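3-carboxy-cis,cis-muconate cycloisomerase (Acinetobacter calcoaceticus, PDB 1Q5N) is a mostly helical cycloisomerase of the fumarase/aspartase (lyase) superfamily that assembles from four copies of one chain. Local coordinates at residues H149-G154 with P163-H168; I266-E271 with E357-N362; A194-A199 with I212-Y217; S28-A33 with D112-A117. All blocks are in the same frame, centred on the assembly; numbering follows the deposited sequence.

Contact 1. Residues H149-G154 with P163-H168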
loop_
_atom_site.group_PDB
_atom_site.type_symbol
_atom_site.label_atom_id
_atom_site.label_comp_id
_atom_site.label_asym_id
_atom_site.label_seq_id
_atom_site.Cartn_x
_atom_site.Cartn_y
_atom_site.Cartn_z
ATOM N N HIS A 149 -8.154 -34.283 -19.945
ATOM C CA HIS A 149 -9.487 -34.878 -20.059
ATOM C C HIS A 149 -10.159 -35.108 -18.698
ATOM O O HIS A 149 -11.263 -35.663 -18.644
ATOM C CB HIS A 149 -9.441 -36.234 -20.837
ATOM C CG HIS A 149 -9.029 -36.088 -22.273
ATOM N ND1 HIS A 149 -7.886 -36.671 -22.787
ATOM C CD2 HIS A 149 -9.544 -35.312 -23.270
ATOM C CE1 HIS A 149 -7.702 -36.253 -24.033
ATOM N NE2 HIS A 149 -8.692 -35.427 -24.344
ATOM N N GLN A 150 -9.512 -34.708 -17.605
ATOM C CA GLN A 150 -10.114 -34.896 -16.301
ATOM C C GLN A 150 -11.199 -33.811 -16.108
ATOM O O GLN A 150 -10.890 -32.638 -15.783
ATOM C CB GLN A 150 -9.062 -34.775 -15.223
ATOM C CG GLN A 150 -9.656 -34.842 -13.847
ATOM C CD GLN A 150 -10.488 -36.141 -13.662
ATOM O OE1 GLN A 150 -9.936 -37.253 -13.713
ATOM N NE2 GLN A 150 -11.836 -35.994 -13.462
ATOM N N VAL A 151 -12.461 -34.190 -16.328
ATOM C CA VAL A 151 -13.576 -33.263 -16.161
ATOM C C VAL A 151 -13.840 -32.830 -14.686
ATOM O O VAL A 151 -13.690 -33.628 -13.754
ATOM C CB VAL A 151 -14.870 -33.887 -16.746
ATOM C CG1 VAL A 151 -16.021 -32.988 -16.451
ATOM C CG2 VAL A 151 -14.740 -34.031 -18.271
ATOM N N MET A 152 -14.210 -31.566 -14.483
ATOM C CA MET A 152 -14.511 -31.057 -13.124
ATOM C C MET A 152 -15.346 -29.800 -13.296
ATOM O O MET A 152 -15.490 -29.309 -14.415
ATOM C CB MET A 152 -13.235 -30.707 -12.364
ATOM C CG MET A 152 -12.468 -29.602 -13.073
ATOM S SD MET A 152 -11.007 -29.069 -12.173
ATOM C CE MET A 152 -11.835 -28.103 -10.809
ATOM N N MET A 153 -15.913 -29.260 -12.222
ATOM C CA MET A 153 -16.721 -28.049 -12.415
ATOM C C MET A 153 -15.947 -26.729 -12.510
ATOM O O MET A 153 -14.962 -26.503 -11.785
ATOM C CB MET A 153 -17.758 -27.937 -11.287
ATOM C CG MET A 153 -18.833 -29.049 -11.294
ATOM S SD MET A 153 -19.744 -29.061 -12.893
ATOM C CE MET A 153 -20.379 -27.395 -13.010
ATOM N N GLY A 154 -16.358 -25.878 -13.443
ATOM C CA GLY A 154 -15.784 -24.536 -13.514
ATOM C C GLY A 154 -16.660 -23.748 -12.521
ATOM O O GLY A 154 -17.885 -23.980 -12.410
ATOM N N PRO A 163 -18.988 -27.354 -16.881
ATOM C CA PRO A 163 -17.795 -28.213 -16.762
ATOM C C PRO A 163 -16.574 -27.605 -17.431
ATOM O O PRO A 163 -16.719 -26.853 -18.388
ATOM C CB PRO A 163 -18.193 -29.497 -17.524
ATOM C CG PRO A 163 -19.695 -29.377 -17.715
ATOM C CD PRO A 163 -19.926 -27.897 -17.882
ATOM N N ILE A 164 -15.388 -27.931 -16.919
ATOM C CA ILE A 164 -14.096 -27.565 -17.587
ATOM C C ILE A 164 -13.247 -28.830 -17.358
ATOM O O ILE A 164 -13.816 -29.874 -17.002
ATOM C CB ILE A 164 -13.351 -26.328 -16.921
ATOM C CG1 ILE A 164 -13.040 -26.627 -15.431
ATOM C CG2 ILE A 164 -14.213 -25.087 -17.053
ATOM C CD1 ILE A 164 -12.069 -25.628 -14.789
ATOM N N THR A 165 -11.930 -28.788 -17.601
ATOM C CA THR A 165 -11.084 -29.943 -17.246
ATOM C C THR A 165 -9.959 -29.374 -16.378
ATOM O O THR A 165 -9.618 -28.190 -16.472
ATOM C CB THR A 165 -10.451 -30.690 -18.456
ATOM O OG1 THR A 165 -9.490 -29.841 -19.089
ATOM C CG2 THR A 165 -11.548 -31.117 -19.492
ATOM N N LEU A 166 -9.406 -30.204 -15.508
ATOM C CA LEU A 166 -8.337 -29.774 -14.657
ATOM C C LEU A 166 -7.195 -29.315 -15.553
ATOM O O LEU A 166 -6.515 -28.340 -15.261
ATOM C CB LEU A 166 -7.890 -30.925 -13.780
ATOM C CG LEU A 166 -6.584 -30.672 -13.027
ATOM C CD1 LEU A 166 -6.788 -29.450 -12.159
ATOM C CD2 LEU A 166 -6.176 -31.886 -12.145
ATOM N N GLY A 167 -6.998 -30.020 -16.665
ATOM C CA GLY A 167 -5.934 -29.658 -17.580
ATOM C C GLY A 167 -6.105 -28.230 -18.068
ATOM O O GLY A 167 -5.119 -27.549 -18.355
ATOM N N HIS A 168 -7.339 -27.756 -18.214
ATOM C CA HIS A 168 -7.479 -26.378 -18.668
ATOM C C HIS A 168 -6.949 -25.351 -17.578
ATOM O O HIS A 168 -6.288 -24.383 -17.926
ATOM C CB HIS A 168 -8.914 -26.086 -19.016
ATOM C CG HIS A 168 -9.087 -24.799 -19.756
ATOM N ND1 HIS A 168 -10.076 -23.899 -19.448
ATOM C CD2 HIS A 168 -8.432 -24.294 -20.831
ATOM C CE1 HIS A 168 -10.035 -22.892 -20.305
ATOM N NE2 HIS A 168 -9.045 -23.105 -21.155
#

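Contact 2. Residues I266-E271 with E357-N362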
loop_
_atom_site.group_PDB
_atom_site.type_symbol
_atom_site.label_atom_id
_atom_site.label_comp_id
_atom_site.label_asym_id
_atom_site.label_seq_id
_atom_site.Cartn_x
_atom_site.Cartn_y
_atom_site.Cartn_z
ATOM N N ILE A 266 -15.289 -30.326 -0.777
ATOM C CA ILE A 266 -15.005 -30.360 -2.218
ATOM C C ILE A 266 -13.949 -31.446 -2.470
ATOM O O ILE A 266 -14.165 -32.338 -3.293
ATOM C CB ILE A 266 -14.569 -28.963 -2.682
ATOM C CG1 ILE A 266 -15.795 -28.023 -2.430
ATOM C CG2 ILE A 266 -13.990 -29.019 -4.150
ATOM C CD1 ILE A 266 -15.581 -26.610 -2.786
ATOM N N ALA A 267 -12.816 -31.353 -1.764
ATOM C CA ALA A 267 -11.800 -32.390 -1.789
ATOM C C ALA A 267 -11.435 -32.935 -3.149
ATOM O O ALA A 267 -11.398 -34.146 -3.315
ATOM C CB ALA A 267 -12.284 -33.555 -0.897
ATOM N N GLU A 268 -11.149 -32.067 -4.111
ATOM C CA GLU A 268 -10.835 -32.501 -5.460
ATOM C C GLU A 268 -9.331 -32.600 -5.758
ATOM O O GLU A 268 -8.907 -33.348 -6.628
ATOM C CB GLU A 268 -11.502 -31.552 -6.460
ATOM C CG GLU A 268 -13.024 -31.518 -6.386
ATOM C CD GLU A 268 -13.615 -30.486 -7.332
ATOM O OE1 GLU A 268 -12.920 -29.503 -7.676
ATOM O OE2 GLU A 268 -14.776 -30.643 -7.741
ATOM N N VAL A 269 -8.537 -31.833 -5.015
ATOM C CA VAL A 269 -7.105 -31.780 -5.227
ATOM C C VAL A 269 -6.485 -31.532 -3.882
ATOM O O VAL A 269 -7.055 -30.796 -3.074
ATOM C CB VAL A 269 -6.731 -30.604 -6.147
ATOM C CG1 VAL A 269 -5.279 -30.460 -6.161
ATOM C CG2 VAL A 269 -7.227 -30.840 -7.584
ATOM N N PHE A 270 -5.330 -32.142 -3.629
ATOM C CA PHE A 270 -4.636 -31.985 -2.353
ATOM C C PHE A 270 -3.163 -31.699 -2.483
ATOM O O PHE A 270 -2.492 -32.143 -3.415
ATOM C CB PHE A 270 -4.750 -33.229 -1.500
ATOM C CG PHE A 270 -6.133 -33.523 -1.075
ATOM C CD1 PHE A 270 -7.008 -34.206 -1.926
ATOM C CD2 PHE A 270 -6.585 -33.120 0.178
ATOM C CE1 PHE A 270 -8.326 -34.460 -1.548
ATOM C CE2 PHE A 270 -7.901 -33.371 0.566
ATOM C CZ PHE A 270 -8.766 -34.053 -0.301
ATOM N N GLU A 271 -2.660 -30.976 -1.500
ATOM C CA GLU A 271 -1.261 -30.678 -1.435
ATOM C C GLU A 271 -0.570 -31.988 -1.083
ATOM O O GLU A 271 -1.145 -32.817 -0.432
ATOM C CB GLU A 271 -0.975 -29.680 -0.311
ATOM C CG GLU A 271 -1.130 -28.241 -0.695
ATOM C CD GLU A 271 -0.709 -27.260 0.414
ATOM O OE1 GLU A 271 0.067 -27.639 1.341
ATOM O OE2 GLU A 271 -1.140 -26.084 0.338
ATOM N N GLU A 357 -12.808 -39.067 -8.269
ATOM C CA GLU A 357 -14.143 -39.409 -7.809
ATOM C C GLU A 357 -14.903 -38.247 -7.214
ATOM O O GLU A 357 -16.103 -38.083 -7.482
ATOM C CB GLU A 357 -14.077 -40.489 -6.779
ATOM C CG GLU A 357 -14.168 -41.804 -7.408
ATOM C CD GLU A 357 -14.048 -42.868 -6.365
ATOM O OE1 GLU A 357 -14.990 -42.962 -5.503
ATOM O OE2 GLU A 357 -12.997 -43.578 -6.409
ATOM N N ASN A 358 -14.209 -37.473 -6.375
ATOM C CA ASN A 358 -14.799 -36.268 -5.782
ATOM C C ASN A 358 -15.127 -35.274 -6.898
ATOM O O ASN A 358 -16.172 -34.640 -6.867
ATOM C CB ASN A 358 -13.859 -35.676 -4.731
ATOM C CG ASN A 358 -13.867 -36.511 -3.465
ATOM O OD1 ASN A 358 -14.821 -37.255 -3.245
ATOM N ND2 ASN A 358 -12.841 -36.397 -2.631
ATOM N N MET A 359 -14.276 -35.185 -7.916
ATOM C CA MET A 359 -14.589 -34.286 -9.023
ATOM C C MET A 359 -15.869 -34.732 -9.717
ATOM O O MET A 359 -16.734 -33.905 -10.080
ATOM C CB MET A 359 -13.463 -34.249 -10.037
ATOM C CG MET A 359 -12.261 -33.511 -9.547
ATOM S SD MET A 359 -10.871 -33.586 -10.744
ATOM C CE MET A 359 -9.705 -32.313 -10.122
ATOM N N HIS A 360 -16.004 -36.051 -9.882
ATOM C CA HIS A 360 -17.185 -36.611 -10.550
ATOM C C HIS A 360 -18.409 -36.341 -9.689
ATOM O O HIS A 360 -19.432 -35.886 -10.183
ATOM C CB HIS A 360 -17.030 -38.125 -10.783
ATOM C CG HIS A 360 -18.316 -38.781 -11.188
ATOM N ND1 HIS A 360 -18.844 -38.656 -12.464
ATOM C CD2 HIS A 360 -19.268 -39.413 -10.450
ATOM C CE1 HIS A 360 -20.062 -39.171 -12.486
ATOM N NE2 HIS A 360 -20.346 -39.634 -11.279
ATOM N N GLN A 361 -18.297 -36.640 -8.401
ATOM C CA GLN A 361 -19.362 -36.356 -7.458
ATOM C C GLN A 361 -19.799 -34.905 -7.377
ATOM O O GLN A 361 -20.971 -34.653 -7.256
ATOM C CB GLN A 361 -18.964 -36.719 -6.054
ATOM C CG GLN A 361 -19.087 -38.157 -5.796
ATOM C CD GLN A 361 -19.557 -38.419 -4.377
ATOM O OE1 GLN A 361 -19.452 -37.524 -3.498
ATOM N NE2 GLN A 361 -20.073 -39.645 -4.127
ATOM N N ASN A 362 -18.885 -33.939 -7.421
ATOM C CA ASN A 362 -19.344 -32.593 -7.277
ATOM C C ASN A 362 -20.063 -32.170 -8.537
ATOM O O ASN A 362 -20.918 -31.277 -8.496
ATOM C CB ASN A 362 -18.169 -31.674 -6.898
ATOM C CG ASN A 362 -17.536 -32.107 -5.588
ATOM O OD1 ASN A 362 -18.253 -32.647 -4.707
ATOM N ND2 ASN A 362 -16.206 -31.910 -5.438
HETATM O O HOH W 1 -15.983 -31.046 -9.995
#

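Contact 3. Residues A194-A199 with I212-Y217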
loop_
_atom_site.group_PDB
_atom_site.type_symbol
_atom_site.label_atom_id
_atom_site.label_comp_id
_atom_site.label_asym_id
_atom_site.label_seq_id
_atom_site.Cartn_x
_atom_site.Cartn_y
_atom_site.Cartn_z
ATOM N N ALA A 194 25.950 -1.551 -14.308
ATOM C CA ALA A 194 26.830 -1.124 -13.217
ATOM C C ALA A 194 26.498 0.295 -12.731
ATOM O O ALA A 194 25.828 1.052 -13.422
ATOM C CB ALA A 194 28.294 -1.162 -13.690
ATOM N N GLN A 195 26.953 0.642 -11.537
ATOM C CA GLN A 195 26.755 2.014 -11.053
ATOM C C GLN A 195 28.134 2.584 -10.688
ATOM O O GLN A 195 28.801 2.067 -9.775
ATOM C CB GLN A 195 25.886 2.073 -9.770
ATOM C CG GLN A 195 25.615 3.497 -9.283
ATOM C CD GLN A 195 24.455 4.197 -10.039
ATOM O OE1 GLN A 195 24.643 4.788 -11.104
ATOM N NE2 GLN A 195 23.247 4.122 -9.472
ATOM N N LEU A 196 28.583 3.607 -11.393
ATOM C CA LEU A 196 29.861 4.245 -11.013
ATOM C C LEU A 196 29.805 5.707 -11.486
ATOM O O LEU A 196 29.957 6.012 -12.678
ATOM C CB LEU A 196 31.064 3.523 -11.629
ATOM C CG LEU A 196 32.417 4.156 -11.229
ATOM C CD1 LEU A 196 32.671 3.940 -9.748
ATOM C CD2 LEU A 196 33.567 3.525 -12.031
ATOM N N GLY A 197 29.579 6.608 -10.543
ATOM C CA GLY A 197 29.453 8.010 -10.895
ATOM C C GLY A 197 30.082 8.946 -9.873
ATOM O O GLY A 197 30.131 10.133 -10.104
ATOM N N GLY A 198 30.580 8.436 -8.755
ATOM C CA GLY A 198 31.167 9.346 -7.790
ATOM C C GLY A 198 30.143 10.210 -7.061
ATOM O O GLY A 198 28.927 10.154 -7.350
ATOM N N ALA A 199 30.645 11.043 -6.144
ATOM C CA ALA A 199 29.822 11.884 -5.288
ATOM C C ALA A 199 28.531 12.460 -5.884
ATOM O O ALA A 199 27.457 12.220 -5.330
ATOM C CB ALA A 199 30.691 13.003 -4.680
ATOM N N ILE A 212 36.121 6.152 -19.771
ATOM C CA ILE A 212 37.010 5.018 -20.011
ATOM C C ILE A 212 36.931 4.068 -18.800
ATOM O O ILE A 212 36.817 2.834 -18.957
ATOM C CB ILE A 212 38.473 5.542 -20.184
ATOM C CG1 ILE A 212 38.538 6.513 -21.375
ATOM C CG2 ILE A 212 39.431 4.432 -20.190
ATOM C CD1 ILE A 212 38.052 8.071 -20.978
ATOM N N VAL A 213 36.991 4.615 -17.587
ATOM C CA VAL A 213 36.923 3.747 -16.422
ATOM C C VAL A 213 35.555 3.030 -16.217
ATOM O O VAL A 213 35.523 1.871 -15.817
ATOM C CB VAL A 213 37.267 4.492 -15.145
ATOM C CG1 VAL A 213 37.045 3.576 -13.951
ATOM C CG2 VAL A 213 38.731 4.925 -15.176
ATOM N N VAL A 214 34.437 3.691 -16.515
ATOM C CA VAL A 214 33.119 3.081 -16.323
ATOM C C VAL A 214 32.986 1.917 -17.281
ATOM O O VAL A 214 32.484 0.840 -16.923
ATOM C CB VAL A 214 31.957 4.089 -16.599
ATOM C CG1 VAL A 214 30.596 3.436 -16.327
ATOM C CG2 VAL A 214 32.107 5.276 -15.694
ATOM N N GLU A 215 33.446 2.125 -18.505
ATOM C CA GLU A 215 33.369 1.087 -19.503
ATOM C C GLU A 215 34.102 -0.189 -19.067
ATOM O O GLU A 215 33.561 -1.295 -19.162
ATOM C CB GLU A 215 33.922 1.631 -20.798
ATOM C CG GLU A 215 34.113 0.614 -21.879
ATOM C CD GLU A 215 34.751 1.267 -23.082
ATOM O OE1 GLU A 215 35.871 1.838 -22.916
ATOM O OE2 GLU A 215 34.126 1.234 -24.170
ATOM N N ALA A 216 35.310 -0.028 -18.550
ATOM C CA ALA A 216 36.092 -1.173 -18.116
ATOM C C ALA A 216 35.575 -1.752 -16.798
ATOM O O ALA A 216 35.793 -2.921 -16.494
ATOM C CB ALA A 216 37.575 -0.783 -17.971
ATOM N N TYR A 217 34.929 -0.931 -15.984
ATOM C CA TYR A 217 34.384 -1.429 -14.722
ATOM C C TYR A 217 33.169 -2.325 -15.057
ATOM O O TYR A 217 33.029 -3.414 -14.538
ATOM C CB TYR A 217 33.997 -0.228 -13.855
ATOM C CG TYR A 217 33.265 -0.526 -12.551
ATOM C CD1 TYR A 217 33.875 -1.238 -11.524
ATOM C CD2 TYR A 217 31.988 0.006 -12.322
ATOM C CE1 TYR A 217 33.234 -1.401 -10.292
ATOM C CE2 TYR A 217 31.343 -0.153 -11.108
ATOM C CZ TYR A 217 31.968 -0.848 -10.096
ATOM O OH TYR A 217 31.334 -0.949 -8.882
#

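Contact 4. Residues S28-A33 with D112-A117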
loop_
_atom_site.group_PDB
_atom_site.type_symbol
_atom_site.label_atom_id
_atom_site.label_comp_id
_atom_site.label_asym_id
_atom_site.label_seq_id
_atom_site.Cartn_x
_atom_site.Cartn_y
_atom_site.Cartn_z
ATOM N N SER A 28 30.358 -9.445 0.723
ATOM C CA SER A 28 31.120 -10.172 -0.276
ATOM C C SER A 28 31.023 -9.484 -1.612
ATOM O O SER A 28 32.019 -9.301 -2.308
ATOM C CB SER A 28 30.558 -11.571 -0.465
ATOM O OG SER A 28 31.527 -12.489 -0.066
ATOM N N TYR A 29 29.800 -9.109 -1.977
ATOM C CA TYR A 29 29.565 -8.451 -3.260
ATOM C C TYR A 29 30.203 -7.062 -3.269
ATOM O O TYR A 29 30.655 -6.590 -4.319
ATOM C CB TYR A 29 28.057 -8.340 -3.553
ATOM C CG TYR A 29 27.391 -9.646 -3.913
ATOM C CD1 TYR A 29 27.635 -10.248 -5.151
ATOM C CD2 TYR A 29 26.436 -10.234 -3.068
ATOM C CE1 TYR A 29 26.949 -11.386 -5.557
ATOM C CE2 TYR A 29 25.731 -11.406 -3.470
ATOM C CZ TYR A 29 26.002 -11.966 -4.724
ATOM O OH TYR A 29 25.356 -13.105 -5.168
ATOM N N MET A 30 30.251 -6.410 -2.112
ATOM C CA MET A 30 30.879 -5.080 -2.062
ATOM C C MET A 30 32.383 -5.231 -2.313
ATOM O O MET A 30 33.002 -4.395 -3.024
ATOM C CB MET A 30 30.632 -4.394 -0.709
ATOM C CG MET A 30 29.158 -3.936 -0.558
ATOM S SD MET A 30 28.781 -3.349 1.117
ATOM C CE MET A 30 29.394 -1.752 0.928
ATOM N N VAL A 31 32.956 -6.286 -1.735
ATOM C CA VAL A 31 34.368 -6.570 -1.931
ATOM C C VAL A 31 34.568 -6.794 -3.439
ATOM O O VAL A 31 35.460 -6.202 -4.063
ATOM C CB VAL A 31 34.799 -7.827 -1.153
ATOM C CG1 VAL A 31 36.190 -8.329 -1.662
ATOM C CG2 VAL A 31 34.844 -7.513 0.363
ATOM N N GLU A 32 33.702 -7.599 -4.033
ATOM C CA GLU A 32 33.820 -7.874 -5.444
ATOM C C GLU A 32 33.794 -6.587 -6.282
ATOM O O GLU A 32 34.555 -6.441 -7.263
ATOM C CB GLU A 32 32.689 -8.798 -5.852
ATOM C CG GLU A 32 32.742 -9.316 -7.286
ATOM C CD GLU A 32 31.638 -10.373 -7.541
ATOM O OE1 GLU A 32 31.217 -11.070 -6.568
ATOM O OE2 GLU A 32 31.201 -10.519 -8.712
ATOM N N ALA A 33 32.906 -5.661 -5.908
ATOM C CA ALA A 33 32.808 -4.377 -6.603
ATOM C C ALA A 33 34.122 -3.534 -6.480
ATOM O O ALA A 33 34.523 -2.845 -7.433
ATOM C CB ALA A 33 31.638 -3.564 -6.049
ATOM N N ASP A 112 27.889 4.109 -5.316
ATOM C CA ASP A 112 28.351 3.312 -6.448
ATOM C C ASP A 112 28.536 1.856 -5.985
ATOM O O ASP A 112 28.082 0.928 -6.636
ATOM C CB ASP A 112 29.696 3.805 -6.985
ATOM C CG ASP A 112 29.638 5.227 -7.507
ATOM O OD1 ASP A 112 28.614 5.599 -8.138
ATOM O OD2 ASP A 112 30.629 5.975 -7.288
ATOM N N ILE A 113 29.201 1.670 -4.851
ATOM C CA ILE A 113 29.466 0.337 -4.358
ATOM C C ILE A 113 28.158 -0.360 -3.878
ATOM O O ILE A 113 27.959 -1.541 -4.104
ATOM C CB ILE A 113 30.481 0.407 -3.182
ATOM C CG1 ILE A 113 31.779 1.073 -3.641
ATOM C CG2 ILE A 113 30.732 -0.984 -2.617
ATOM C CD1 ILE A 113 32.415 0.477 -4.885
ATOM N N LEU A 114 27.285 0.380 -3.204
ATOM C CA LEU A 114 26.030 -0.188 -2.711
ATOM C C LEU A 114 25.099 -0.573 -3.866
ATOM O O LEU A 114 24.587 -1.689 -3.868
ATOM C CB LEU A 114 25.357 0.804 -1.748
ATOM C CG LEU A 114 26.204 0.954 -0.460
ATOM C CD1 LEU A 114 25.705 2.094 0.347
ATOM C CD2 LEU A 114 26.177 -0.324 0.374
ATOM N N ASP A 115 24.900 0.320 -4.849
ATOM C CA ASP A 115 24.040 -0.012 -5.991
ATOM C C ASP A 115 24.634 -1.147 -6.857
ATOM O O ASP A 115 23.888 -1.997 -7.400
ATOM C CB ASP A 115 23.810 1.188 -6.916
ATOM C CG ASP A 115 22.825 2.183 -6.366
ATOM O OD1 ASP A 115 22.217 1.934 -5.295
ATOM O OD2 ASP A 115 22.668 3.227 -7.025
ATOM N N THR A 116 25.968 -1.172 -6.991
ATOM C CA THR A 116 26.576 -2.224 -7.783
ATOM C C THR A 116 26.409 -3.569 -7.048
ATOM O O THR A 116 26.062 -4.570 -7.659
ATOM C CB THR A 116 28.103 -1.926 -8.115
ATOM O OG1 THR A 116 28.199 -0.801 -9.008
ATOM C CG2 THR A 116 28.745 -3.160 -8.761
ATOM N N ALA A 117 26.627 -3.586 -5.737
ATOM C CA ALA A 117 26.460 -4.856 -5.014
ATOM C C ALA A 117 24.959 -5.268 -5.105
ATOM O O ALA A 117 24.630 -6.460 -5.234
ATOM C CB ALA A 117 26.899 -4.725 -3.550
#

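Contact 1. Residues H149-G154 with P163-H168
Gln-150 O is gripped by two groups of the other segment: the backbone N of Leu-166 bonds to it at 2.9 Å, and Thr-165 CA brings a C-H to 3.1 Å from the same oxygen. Two residues further along, Met-152 and Ile-164 bond to each other in both directions, as expected of a hydrogen-bonded antiparallel pair; Ile-164 N reaches Met-152 O at 2.9 Å. Val-151 with Thr-165 and Met-153 with Pro-163 form the non-hydrogen-bonded pairs on either side.

The side chains of Met-152 and Ile-164 leave the sheet on the same face and slant across each other, Met-152 CG lying 3.8 Å from Ile-164 CG1. Met-152 CG stands between the backbone N and the carbonyl carbon (chi1 62°), and the chain extends from there to lay SD 3.7 Å from Leu-166 CA, at the first turn of the helix. On the other face, Val-151 CG1 is a looser 4.2 Å from Pro-163 CB.

Thr-165 sits at the N-cap of helix 166-191, where its OG1 accepts from His-168 N at 3.1 Å and also pairs with Arg-148 O. Gln-150 turns its side-chain amide back to Val-151 O. Ile-164 packs on Val-200 of the second subunit. This is a short antiparallel strand pair whose outer strand runs through a threonine N-cap straight into a long helix, part of a small three-stranded sheet in a mostly helical fold.

Contact 2. Residues I266-E271 with E357-N362
Glu-268 and Asn-362 reach for each other from opposite directions, with their carboxylate and amide planes turned 33° apart. Asn-362 ND2 gives a nearly straight bond (175° at the hydrogen) to Glu-268 OE2 at 3.0 Å, meeting that oxygen on its anti side and out of the carboxylate plane. The same nitrogen bonds to Ile-266 O, also at 3.0 Å. Both acceptors lie in the plane of the amide, so the two bonds fix its rotation.

One helical turn earlier, Asn-358 points at the loop and donates from ND2 to Ala-267 O at 2.8 Å; Ala-267 has positive phi and psi, a left-handed helical backbone conformation. Next to Asn-358 in sequence, Met-359 runs extended and obliquely across Glu-268, its CG 3.7 Å from Glu-268 CB, and its CE ends 3.8 Å from Val-269 CG2.

Buried Glu-268 OE2 is held from further directions. A water donates to it at 2.6 Å and also to Met-359 O, and Arg-155 forms a salt bridge with it, which probably favours the charged carboxylate.

Asparagines four residues apart thus use side-chain amides to satisfy the carbonyls of an irregular turn. The contact docks the loop leading into strand 269-270 on helix 356-364, which follows strand 353-354 closely; that strand and 269-270 form a two-stranded antiparallel sheet.

Contact 3. Residues A194-A199 with I212-Y217
The ring of Tyr-217 meets three consecutive residues of the loop. Gln-195 O lies at its edge, near the ring plane, 3.6 Å from Tyr-217 CE2. Leu-196 CB comes in at a slant, 3.7 Å from Tyr-217 CD2, and Ala-194 CB approaches obliquely as well, 4.1 Å from the same carbon. The phenol is thus set against both backbone and side chain of the loop. Its hydroxyl bonds elsewhere, to Thr-116 OG1 on helix 110-146, while Ala-33 on helix 23-43 also touches this side chain.

Leu-196 does most of the apolar work. Its CG stands opposite the backbone N (chi1 -179°), which places the branched end against helix 210-221. There CD2 falls 4.0 Å from Val-213 CG1, with Val-214 CG2 slightly farther off, and it also passes 3.9 Å from Tyr-217 CD2. Val-214 CG2 meets the loop backbone too, 3.8 Å from Leu-196 O.

No hydrogen bond joins the two segments, so the loop's polar groups look to other partners: the backbone N of Gly-198 to the Asp-112 carboxylate, and Ala-199 O to the side chain of Arg-319. What results is a connection, extended at 194-196, that follows helix 166-191 and folds back on the next helix, 210-221, its apolar side chains packing there while its amides are held largely by helix 110-146.

Contact 4. Residues S28-A33 with D112-A117
Met-30 and Ala-117 mark the tight part of this helix crossing. Ala-117 CB lies 3.8 Å from Met-30 CG and equally close to Tyr-29 CB, and the small methyl lets the backbones come near, 5.1 Å between Tyr-29 CA and Ala-117 CA. Beyond it, Met-30 bends at its last torsion (chi3 82°), which takes CE to 3.6 Å from Leu-114 CD2 and 3.9 Å from Ile-113 CG2. Met-30 and Ile-113 cross at about a right angle, while Ala-82 and Phe-85 of helix 82-94 pack on Met-30 too.

Packing is slacker at Ala-33, whose CB is 4.0 Å from Thr-116 CG2 and 4.3 Å from Ile-113 CD1. Tyr-29 forms the partly exposed side: beyond CB its ring leads away from the crossing, and its OH bonds to Asp-124 farther along helix 110-146.

The helix axes pass 8.7 Å apart at 116°. Across them the side-chain contacts are apolar, made without a hydrogen bond. Thr-116 divides accordingly, methyl to Ala-33 and hydroxyl to Gln-195 N, so the crossing appears to rest on fit of shape and apolar burial while polar bonds are made outside it.

The four contacts form two clusters on opposite sides of the chain's centre. Contacts 1 and 2 have centres 11 Å apart and touch by packing: Gln-150 CG meets Met-359 SD at 3.6 Å, and Met-152 CE lies 3.6 Å from Glu-268 OE1. Contacts 3 and 4, with centres 12 Å apart, are joined by polar bonds instead, Gln-195 NE2 to Asp-115 OD2 at 2.7 Å and Gly-197 N to Asp-112 OD1 at 2.8 Å. Between the clusters the centres stand about 50 to 59 Å apart. Helix 110-146, which carries part of contact 4, is followed in the chain by the strand of contact 1; helix 166-191, whose first turn is in contact 1, leads to the loop of contact 3.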